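Long-range contacts in protein BA42 (Bizionia argentinensis, PDB 4OA3), which is of unknown biological function but binds two calcium ions and consists of a stand-alone TPM domain: residues A[24-32]-A[121-131]; A[57-67]-A[78-86]. One frame throughout, in Å; residues are numbered along the deposited sequence. Where two conformers were deposited one is given.

Interaction 1: A[24-32]-A[121-131]. With CA (calcium ion), chain B; CA (calcium ion), chain C.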
loop_
_atom_site.group_PDB
_atom_site.type_symbol
_atom_site.label_atom_id
_atom_site.label_comp_id
_atom_site.label_asym_id
_atom_site.label_seq_id
_atom_site.Cartn_x
_atom_site.Cartn_y
_atom_site.Cartn_z
ATOM N N ALA A 24 -2.881 9.659 -4.365
ATOM C CA ALA A 24 -1.982 9.654 -3.219
ATOM C C ALA A 24 -0.561 10.055 -3.595
ATOM O O ALA A 24 0.115 10.757 -2.859
ATOM C CB ALA A 24 -1.973 8.273 -2.586
ATOM N N GLU A 25 -0.085 9.597 -4.771
ATOM C CA GLU A 25 1.252 9.905 -5.227
ATOM C C GLU A 25 1.420 11.339 -5.753
ATOM O O GLU A 25 2.530 11.711 -6.137
ATOM C CB GLU A 25 1.696 8.871 -6.290
ATOM C CG GLU A 25 1.899 7.482 -5.691
ATOM C CD GLU A 25 2.482 6.463 -6.648
ATOM O OE1 GLU A 25 2.699 6.816 -7.836
ATOM O OE2 GLU A 25 2.719 5.302 -6.229
ATOM N N LYS A 26 0.366 12.153 -5.711
ATOM C CA LYS A 26 0.504 13.596 -5.971
ATOM C C LYS A 26 0.707 14.334 -4.624
ATOM O O LYS A 26 0.943 15.539 -4.637
ATOM C CB LYS A 26 -0.727 14.145 -6.669
ATOM C CG LYS A 26 -0.942 13.617 -8.070
ATOM C CD LYS A 26 -2.261 14.145 -8.607
ATOM C CE LYS A 26 -2.619 13.546 -9.931
ATOM N NZ LYS A 26 -4.084 13.622 -10.190
ATOM N N ASN A 27 0.570 13.643 -3.473
ATOM C CA ASN A 27 0.759 14.245 -2.141
ATOM C C ASN A 27 2.100 13.912 -1.538
ATOM O O ASN A 27 2.536 14.562 -0.576
ATOM C CB ASN A 27 -0.312 13.729 -1.183
ATOM C CG ASN A 27 -1.691 14.177 -1.542
ATOM O OD1 ASN A 27 -1.892 15.281 -2.059
ATOM N ND2 ASN A 27 -2.692 13.391 -1.177
ATOM N N THR A 28 2.767 12.913 -2.076
ATOM C CA THR A 28 4.052 12.461 -1.531
ATOM C C THR A 28 4.953 11.940 -2.632
ATOM O O THR A 28 4.449 11.571 -3.691
ATOM C CB THR A 28 3.796 11.311 -0.520
ATOM O OG1 THR A 28 5.029 10.876 0.052
ATOM C CG2 THR A 28 3.078 10.100 -1.169
ATOM N N SER A 29 6.267 11.900 -2.374
ATOM C CA SER A 29 7.216 11.248 -3.265
ATOM C C SER A 29 7.207 9.725 -2.977
ATOM O O SER A 29 7.818 8.964 -3.730
ATOM C CB SER A 29 8.624 11.782 -3.094
ATOM O OG SER A 29 9.157 11.404 -1.842
ATOM N N GLY A 30 6.512 9.281 -1.930
ATOM C CA GLY A 30 6.359 7.861 -1.662
ATOM C C GLY A 30 5.571 7.164 -2.763
ATOM O O GLY A 30 4.812 7.791 -3.514
ATOM N N GLU A 31 5.828 5.871 -2.905
ATOM C CA GLU A 31 5.200 5.063 -3.944
ATOM C C GLU A 31 4.419 3.949 -3.317
ATOM O O GLU A 31 4.926 3.310 -2.393
ATOM C CB GLU A 31 6.253 4.517 -4.863
ATOM C CG GLU A 31 6.976 5.593 -5.676
ATOM C CD GLU A 31 6.323 5.957 -6.992
ATOM O OE1 GLU A 31 5.633 5.081 -7.571
ATOM O OE2 GLU A 31 6.480 7.121 -7.452
ATOM N N ILE A 32 3.195 3.728 -3.761
ATOM C CA ILE A 32 2.294 2.757 -3.144
ATOM C C ILE A 32 1.854 1.688 -4.110
ATOM O O ILE A 32 1.475 1.992 -5.222
ATOM C CB ILE A 32 1.035 3.479 -2.569
ATOM C CG1 ILE A 32 1.429 4.504 -1.515
ATOM C CG2 ILE A 32 0.026 2.451 -2.014
ATOM C CD1 ILE A 32 0.400 5.544 -1.277
ATOM N N ALA A 121 -2.312 6.604 3.690
ATOM C CA ALA A 121 -0.897 6.371 3.507
ATOM C C ALA A 121 -0.211 7.524 2.769
ATOM O O ALA A 121 0.909 7.897 3.099
ATOM C CB ALA A 121 -0.674 5.039 2.784
ATOM N N GLY A 122 -0.847 8.079 1.716
ATOM C CA GLY A 122 -0.255 9.208 1.015
ATOM C C GLY A 122 -0.075 10.427 1.910
ATOM O O GLY A 122 0.961 11.091 1.875
ATOM N N MET A 123 -1.059 10.671 2.763
ATOM C CA MET A 123 -1.032 11.796 3.726
ATOM C C MET A 123 0.021 11.538 4.817
ATOM O O MET A 123 0.726 12.461 5.220
ATOM C CB MET A 123 -2.398 11.976 4.409
ATOM C CG MET A 123 -3.579 12.189 3.497
ATOM S SD MET A 123 -3.996 13.908 3.262
ATOM C CE MET A 123 -2.731 14.312 2.047
ATOM N N ALA A 124 0.161 10.288 5.274
ATOM C CA ALA A 124 1.205 9.960 6.262
ATOM C C ALA A 124 2.585 10.106 5.671
ATOM O O ALA A 124 3.477 10.712 6.261
ATOM C CB ALA A 124 1.022 8.533 6.749
ATOM N N LEU A 125 2.788 9.559 4.475
ATOM C CA LEU A 125 4.075 9.663 3.798
ATOM C C LEU A 125 4.433 11.092 3.475
ATOM O O LEU A 125 5.618 11.441 3.521
ATOM C CB LEU A 125 4.070 8.828 2.518
ATOM C CG LEU A 125 4.070 7.320 2.771
ATOM C CD1 LEU A 125 3.665 6.587 1.485
ATOM C CD2 LEU A 125 5.427 6.840 3.271
ATOM N N ALA A 126 3.423 11.924 3.173
ATOM C CA ALA A 126 3.659 13.338 2.836
ATOM C C ALA A 126 4.373 14.089 3.956
ATOM O O ALA A 126 5.133 15.012 3.669
ATOM C CB ALA A 126 2.343 14.028 2.525
ATOM N N LYS A 127 4.176 13.652 5.194
ATOM C CA LYS A 127 4.796 14.289 6.348
ATOM C C LYS A 127 6.295 14.230 6.267
ATOM O O LYS A 127 6.977 15.199 6.590
ATOM C CB LYS A 127 4.288 13.655 7.644
ATOM C CG LYS A 127 4.929 14.218 8.887
ATOM C CD LYS A 127 4.107 13.919 10.098
ATOM C CE LYS A 127 4.918 14.248 11.338
ATOM N NZ LYS A 127 4.057 14.239 12.551
ATOM N N TYR A 128 6.829 13.078 5.833
ATOM C CA TYR A 128 8.260 12.843 5.732
ATOM C C TYR A 128 8.844 12.906 4.326
ATOM O O TYR A 128 10.057 13.045 4.176
ATOM C CB TYR A 128 8.551 11.448 6.305
ATOM C CG TYR A 128 8.196 11.347 7.774
ATOM C CD1 TYR A 128 9.127 11.658 8.753
ATOM C CD2 TYR A 128 6.948 10.900 8.179
ATOM C CE1 TYR A 128 8.793 11.619 10.103
ATOM C CE2 TYR A 128 6.597 10.857 9.530
ATOM C CZ TYR A 128 7.545 11.169 10.490
ATOM O OH TYR A 128 7.242 11.137 11.833
ATOM N N PHE A 129 8.005 12.779 3.298
ATOM C CA PHE A 129 8.430 12.666 1.907
ATOM C C PHE A 129 7.538 13.534 1.057
ATOM O O PHE A 129 6.611 13.063 0.381
ATOM C CB PHE A 129 8.347 11.186 1.451
ATOM C CG PHE A 129 9.277 10.295 2.220
ATOM C CD1 PHE A 129 10.644 10.340 1.996
ATOM C CD2 PHE A 129 8.797 9.454 3.210
ATOM C CE1 PHE A 129 11.516 9.584 2.773
ATOM C CE2 PHE A 129 9.671 8.672 3.967
ATOM C CZ PHE A 129 11.016 8.767 3.765
ATOM N N PRO A 130 7.748 14.856 1.107
ATOM C CA PRO A 130 6.890 15.736 0.315
ATOM C C PRO A 130 7.019 15.551 -1.191
ATOM O O PRO A 130 8.062 15.204 -1.690
ATOM C CB PRO A 130 7.297 17.148 0.772
ATOM C CG PRO A 130 8.644 17.014 1.303
ATOM C CD PRO A 130 8.771 15.613 1.862
ATOM N N TRP A 131 5.906 15.710 -1.892
ATOM C CA TRP A 131 5.888 15.648 -3.344
ATOM C C TRP A 131 6.708 16.814 -3.905
ATOM O O TRP A 131 6.672 17.920 -3.346
ATOM C CB TRP A 131 4.452 15.726 -3.846
ATOM C CG TRP A 131 4.301 15.652 -5.328
ATOM C CD1 TRP A 131 4.148 14.534 -6.089
ATOM C CD2 TRP A 131 4.240 16.766 -6.228
ATOM N NE1 TRP A 131 4.044 14.877 -7.419
ATOM C CE2 TRP A 131 4.121 16.244 -7.532
ATOM C CE3 TRP A 131 4.293 18.159 -6.057
ATOM C CZ2 TRP A 131 4.002 17.068 -8.657
ATOM C CZ3 TRP A 131 4.235 18.970 -7.179
ATOM C CH2 TRP A 131 4.028 18.426 -8.451
HETATM CA CA CA B . 3.515 4.616 -8.529
HETATM CA CA CA C . 6.413 9.452 -7.531
HETATM O O HOH W 1 4.312 8.945 -8.750
HETATM O O HOH W 2 3.681 16.859 -0.318
HETATM O O HOH W 3 5.082 9.569 -5.564
HETATM O O HOH W 4 10.265 13.737 -1.177
HETATM O O HOH W 5 8.476 9.192 -6.243
HETATM O O HOH W 6 3.194 2.581 -7.299
#

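Interaction 2: A[57-67]-A[78-86]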
loop_
_atom_site.group_PDB
_atom_site.type_symbol
_atom_site.label_atom_id
_atom_site.label_comp_id
_atom_site.label_asym_id
_atom_site.label_seq_id
_atom_site.Cartn_x
_atom_site.Cartn_y
_atom_site.Cartn_z
ATOM N N MET A 57 10.084 -3.335 -5.484
ATOM C CA MET A 57 9.584 -2.097 -4.903
ATOM C C MET A 57 10.667 -1.306 -4.198
ATOM O O MET A 57 10.436 -0.182 -3.790
ATOM C CB MET A 57 8.403 -2.383 -4.010
ATOM C CG MET A 57 7.220 -2.819 -4.806
ATOM S SD MET A 57 5.744 -3.175 -3.807
ATOM C CE MET A 57 5.426 -1.500 -3.135
ATOM N N ASP A 58 11.866 -1.880 -4.108
ATOM C CA ASP A 58 13.031 -1.189 -3.581
ATOM C C ASP A 58 13.609 -0.201 -4.597
ATOM O O ASP A 58 14.527 0.552 -4.236
ATOM C CB ASP A 58 14.096 -2.196 -3.115
ATOM C CG ASP A 58 14.518 -3.281 -4.090
ATOM O OD1 ASP A 58 13.692 -3.658 -4.972
ATOM O OD2 ASP A 58 15.598 -3.869 -3.879
ATOM N N ASN A 59 13.100 -0.171 -5.846
ATOM C CA ASN A 59 13.579 0.709 -6.912
ATOM C C ASN A 59 12.973 2.122 -6.828
ATOM O O ASN A 59 12.281 2.563 -7.747
ATOM C CB ASN A 59 13.301 0.052 -8.281
ATOM C CG ASN A 59 13.913 0.700 -9.503
ATOM O OD1 ASN A 59 13.307 0.688 -10.586
ATOM N ND2 ASN A 59 15.170 1.139 -9.421
ATOM N N THR A 60 13.194 2.810 -5.678
ATOM C CA THR A 60 12.796 4.188 -5.497
ATOM C C THR A 60 14.055 4.926 -5.014
ATOM O O THR A 60 14.850 4.350 -4.267
ATOM C CB THR A 60 11.627 4.348 -4.512
ATOM O OG1 THR A 60 12.040 4.023 -3.180
ATOM C CG2 THR A 60 10.397 3.563 -4.937
ATOM N N LYS A 61 14.223 6.188 -5.427
ATOM C CA LYS A 61 15.389 6.984 -5.035
ATOM C C LYS A 61 15.519 7.063 -3.514
ATOM O O LYS A 61 16.627 6.919 -2.987
ATOM C CB LYS A 61 15.267 8.389 -5.596
ATOM C CG LYS A 61 16.525 9.231 -5.371
ATOM C CD LYS A 61 16.434 10.595 -6.036
ATOM C CE LYS A 61 15.374 11.477 -5.417
ATOM N NZ LYS A 61 15.497 12.895 -5.855
ATOM N N LEU A 62 14.398 7.364 -2.808
ATOM C CA LEU A 62 14.407 7.566 -1.349
ATOM C C LEU A 62 14.028 6.345 -0.528
ATOM O O LEU A 62 13.847 6.466 0.683
ATOM C CB LEU A 62 13.500 8.746 -0.975
ATOM C CG LEU A 62 13.848 10.063 -1.620
ATOM C CD1 LEU A 62 12.870 11.149 -1.196
ATOM C CD2 LEU A 62 15.285 10.491 -1.271
ATOM N N GLN A 63 13.949 5.143 -1.158
ATOM C CA GLN A 63 13.627 3.911 -0.432
ATOM C C GLN A 63 12.334 4.105 0.343
ATOM O O GLN A 63 12.215 3.738 1.513
ATOM C CB GLN A 63 14.795 3.476 0.468
ATOM C CG GLN A 63 16.112 3.417 -0.293
ATOM C CD GLN A 63 17.193 2.773 0.533
ATOM O OE1 GLN A 63 17.954 3.452 1.219
ATOM N NE2 GLN A 63 17.253 1.451 0.531
ATOM N N ASN A 64 11.338 4.676 -0.367
ATOM C CA ASN A 64 10.070 5.016 0.222
ATOM C C ASN A 64 8.849 4.397 -0.450
ATOM O O ASN A 64 7.783 4.986 -0.488
ATOM C CB ASN A 64 9.935 6.525 0.393
ATOM C CG ASN A 64 9.982 7.276 -0.908
ATOM O OD1 ASN A 64 10.256 6.726 -1.954
ATOM N ND2 ASN A 64 9.649 8.555 -0.863
ATOM N N GLY A 65 9.043 3.209 -1.000
ATOM C CA GLY A 65 7.921 2.419 -1.488
ATOM C C GLY A 65 7.245 1.740 -0.321
ATOM O O GLY A 65 7.887 1.420 0.693
ATOM N N VAL A 66 5.939 1.535 -0.419
ATOM C CA VAL A 66 5.178 0.823 0.596
ATOM C C VAL A 66 4.229 -0.118 -0.121
ATOM O O VAL A 66 3.622 0.262 -1.121
ATOM C CB VAL A 66 4.440 1.740 1.612
ATOM C CG1 VAL A 66 3.488 2.701 0.914
ATOM C CG2 VAL A 66 3.693 0.920 2.668
ATOM N N LEU A 67 4.159 -1.365 0.370
ATOM C CA LEU A 67 3.267 -2.390 -0.116
ATOM C C LEU A 67 2.150 -2.586 0.896
ATOM O O LEU A 67 2.414 -2.792 2.087
ATOM C CB LEU A 67 4.016 -3.733 -0.268
ATOM C CG LEU A 67 3.166 -4.918 -0.713
ATOM C CD1 LEU A 67 2.579 -4.702 -2.097
ATOM C CD2 LEU A 67 3.997 -6.193 -0.706
ATOM N N VAL A 78 -0.923 -6.558 5.723
ATOM C CA VAL A 78 0.302 -6.012 6.221
ATOM C C VAL A 78 0.625 -4.771 5.429
ATOM O O VAL A 78 0.472 -4.782 4.214
ATOM C CB VAL A 78 1.482 -7.046 6.049
ATOM C CG1 VAL A 78 2.870 -6.422 6.308
ATOM C CG2 VAL A 78 1.272 -8.225 6.960
ATOM N N ILE A 79 1.101 -3.741 6.107
ATOM C CA ILE A 79 1.623 -2.556 5.475
ATOM C C ILE A 79 3.112 -2.681 5.674
ATOM O O ILE A 79 3.593 -2.753 6.823
ATOM C CB ILE A 79 1.063 -1.283 6.102
ATOM C CG1 ILE A 79 -0.464 -1.207 5.921
ATOM C CG2 ILE A 79 1.742 -0.070 5.482
ATOM C CD1 ILE A 79 -1.140 -0.327 7.006
ATOM N N TYR A 80 3.840 -2.811 4.564
ATOM C CA TYR A 80 5.283 -2.979 4.586
ATOM C C TYR A 80 5.930 -1.834 3.853
ATOM O O TYR A 80 5.784 -1.714 2.639
ATOM C CB TYR A 80 5.642 -4.326 3.931
ATOM C CG TYR A 80 7.117 -4.645 3.945
ATOM C CD1 TYR A 80 7.972 -4.125 2.984
ATOM C CD2 TYR A 80 7.671 -5.415 4.963
ATOM C CE1 TYR A 80 9.350 -4.255 3.101
ATOM C CE2 TYR A 80 9.042 -5.632 5.038
ATOM C CZ TYR A 80 9.882 -5.052 4.100
ATOM O OH TYR A 80 11.247 -5.222 4.170
ATOM N N GLY A 81 6.644 -1.001 4.581
ATOM C CA GLY A 81 7.378 0.114 4.025
ATOM C C GLY A 81 8.861 -0.209 3.923
ATOM O O GLY A 81 9.396 -1.006 4.707
ATOM N N ASP A 82 9.534 0.429 2.965
ATOM C CA ASP A 82 10.966 0.244 2.726
ATOM C C ASP A 82 11.787 0.986 3.787
ATOM O O ASP A 82 11.241 1.744 4.597
ATOM C CB ASP A 82 11.341 0.673 1.314
ATOM C CG ASP A 82 12.600 0.043 0.742
ATOM O OD1 ASP A 82 13.242 -0.786 1.461
ATOM O OD2 ASP A 82 12.979 0.410 -0.379
ATOM N N LYS A 83 13.103 0.748 3.772
ATOM C CA LYS A 83 14.027 1.275 4.767
ATOM C C LYS A 83 14.005 2.779 4.944
ATOM O O LYS A 83 14.182 3.249 6.063
ATOM C CB LYS A 83 15.458 0.811 4.473
ATOM C CG LYS A 83 16.417 1.089 5.625
ATOM C CD LYS A 83 17.781 0.471 5.387
ATOM C CE LYS A 83 18.786 0.871 6.452
ATOM N NZ LYS A 83 19.908 1.664 5.878
ATOM N N GLY A 84 13.806 3.530 3.869
ATOM C CA GLY A 84 13.764 4.985 3.941
ATOM C C GLY A 84 12.673 5.461 4.866
ATOM O O GLY A 84 12.847 6.428 5.625
ATOM N N ILE A 85 11.533 4.767 4.856
ATOM C CA ILE A 85 10.439 5.073 5.748
ATOM C C ILE A 85 10.797 4.669 7.166
ATOM O O ILE A 85 10.674 5.455 8.102
ATOM C CB ILE A 85 9.137 4.364 5.259
ATOM C CG1 ILE A 85 8.702 4.986 3.908
ATOM C CG2 ILE A 85 8.010 4.495 6.309
ATOM C CD1 ILE A 85 7.789 4.121 3.064
ATOM N N ASN A 86 11.210 3.420 7.349
ATOM C CA ASN A 86 11.465 2.927 8.695
ATOM C C ASN A 86 12.576 3.702 9.430
ATOM O O ASN A 86 12.523 3.802 10.660
ATOM C CB ASN A 86 11.785 1.447 8.639
ATOM C CG ASN A 86 10.646 0.601 8.106
ATOM O OD1 ASN A 86 9.469 0.935 8.254
ATOM N ND2 ASN A 86 10.968 -0.498 7.447
HETATM O O HOH W 7 11.323 1.700 -2.068
HETATM O O HOH W 8 15.408 0.494 -1.425
#

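Interaction 1: A[24-32]-A[121-131]
Thr28 meets Phe129 at the centre of this contact, its hydroxyl OG1 giving a hydrogen bond of 2.7 Å to Phe129 O. The hydroxyl stands anti to Thr28's own backbone N (chi1 -179°), which turns it toward Phe129, in the chain that follows the helix, and onto a lone pair of that carbonyl. Ser29 N donates to the same Phe129 O at 3.0 Å, from above the carbonyl plane, so two donors grip one oxygen from different directions. Thr28 OG1 also accepts from Gly30 N (2.9 Å), closing an ST turn; the hydroxyl is thus both donor and acceptor, which fixes its rotation. Leu125 crosses the Thr28 side chain at a slant, its CB 3.3 Å from Thr28 OG1.

The indole of Trp131 lies against the turn at residues 25-28: Lys26 O sits over one face, toward the rim and 3.4 Å from CG of Trp131, while Thr28 O is at the ring edge, near its plane. One water links Asn27 O to Trp131 N, and a second joins Ser29 OG to Pro130 O. Met123, bent at chi2 and chi3, brings its CE back to 3.4 Å from Asn27 ND2. Gly122, without a side chain, lets Ala24 CB come to 4.1 Å from its CA, and Ile32 CD1 rests against Ala121.

Away from the helix, Glu25 and Glu31 turn to the metals. Glu25 is bidentate on one calcium, and its OE2 accepts from Ile32 N through the anti lone pair. Glu31 bridges, OE1 to that calcium and OE2 to the other. Asp135, Ile136, Asp137, Leu139 and Asn141 complete the protein ligands of this two-calcium site, a carboxylate-bridged pair of calcium ions in this TPM-domain protein.

Interaction 2: A[57-67]-A[78-86]
An antiparallel beta hairpin, strands 65-71 and 76-81, runs here into a polar junction, bridged by two waters, between the loop before one strand and the short helix after the other. Leu67 and Tyr80 form a hydrogen-bonded pair: Leu67 N reaches Tyr80 O at 2.8 Å, and Tyr80 N returns to Leu67 O at 2.9 Å in an almost straight bond (177°). Val66 and Gly81 are the adjoining non-hydrogen-bonded pair, and Asp82 N to Gly65 O (3.0 Å) carries the pairing beyond it.

On one face of the sheet Val66 and Ile79 lie side by side in the conformers given, both side chains being deposited in two. Ile85 CD1 comes in from the helix, 3.6 Å from Gly65 O. Leu67 and Tyr80 occupy the other face, facing helix 44-54, where the Tyr80 ring meets Phe45 and Phe52. Strand 76-81 is an outermost strand of the mixed sheet of this TPM domain, and strand 65-71 joins it to strand 31-37.

Asp82 holds the N-cap position of helix 83-86 without a side-chain capping bond. Its CG is anti to the backbone N (chi1 -156°), which carries OD2 toward Asp58 and Gln63. The carboxylate is divided: OD1 takes Lys83 N from above the carboxylate plane, while OD2 accepts from two waters. The first, 2.7 Å from Asp82 OD2, also joins Met57 O, Thr60 OG1 and Gly65 N; the second links Asp82 OD2 to Asp58 O and Gln63 NE2. Asp82 CB, meanwhile, packs 3.2 Å from Gln63 O, the carbonyl that also takes a weak bond from Gly84 N.

In the fold
Interaction 2 is nested in the chain loop closed by interaction 1, and the two share one sheet, since strands 31-37 and 65-71 are neighbours in it. They touch directly: Glu31 probably exchanges backbone hydrogen bonds with Asn64 and Val66, and Leu125 and Phe129 pack on Ile85. Both contacts are partly buried, each with a buried apolar portion and an exposed margin. Interaction 1 joins a turn to helix 110-128 and the chain after it, through a carbonyl shared by a threonine hydroxyl and a backbone N-H and through the indole of Trp131, beside two calcium ions. Interaction 2 relies on regular strand pairing, with waters and a carboxylate, and no metal ligand.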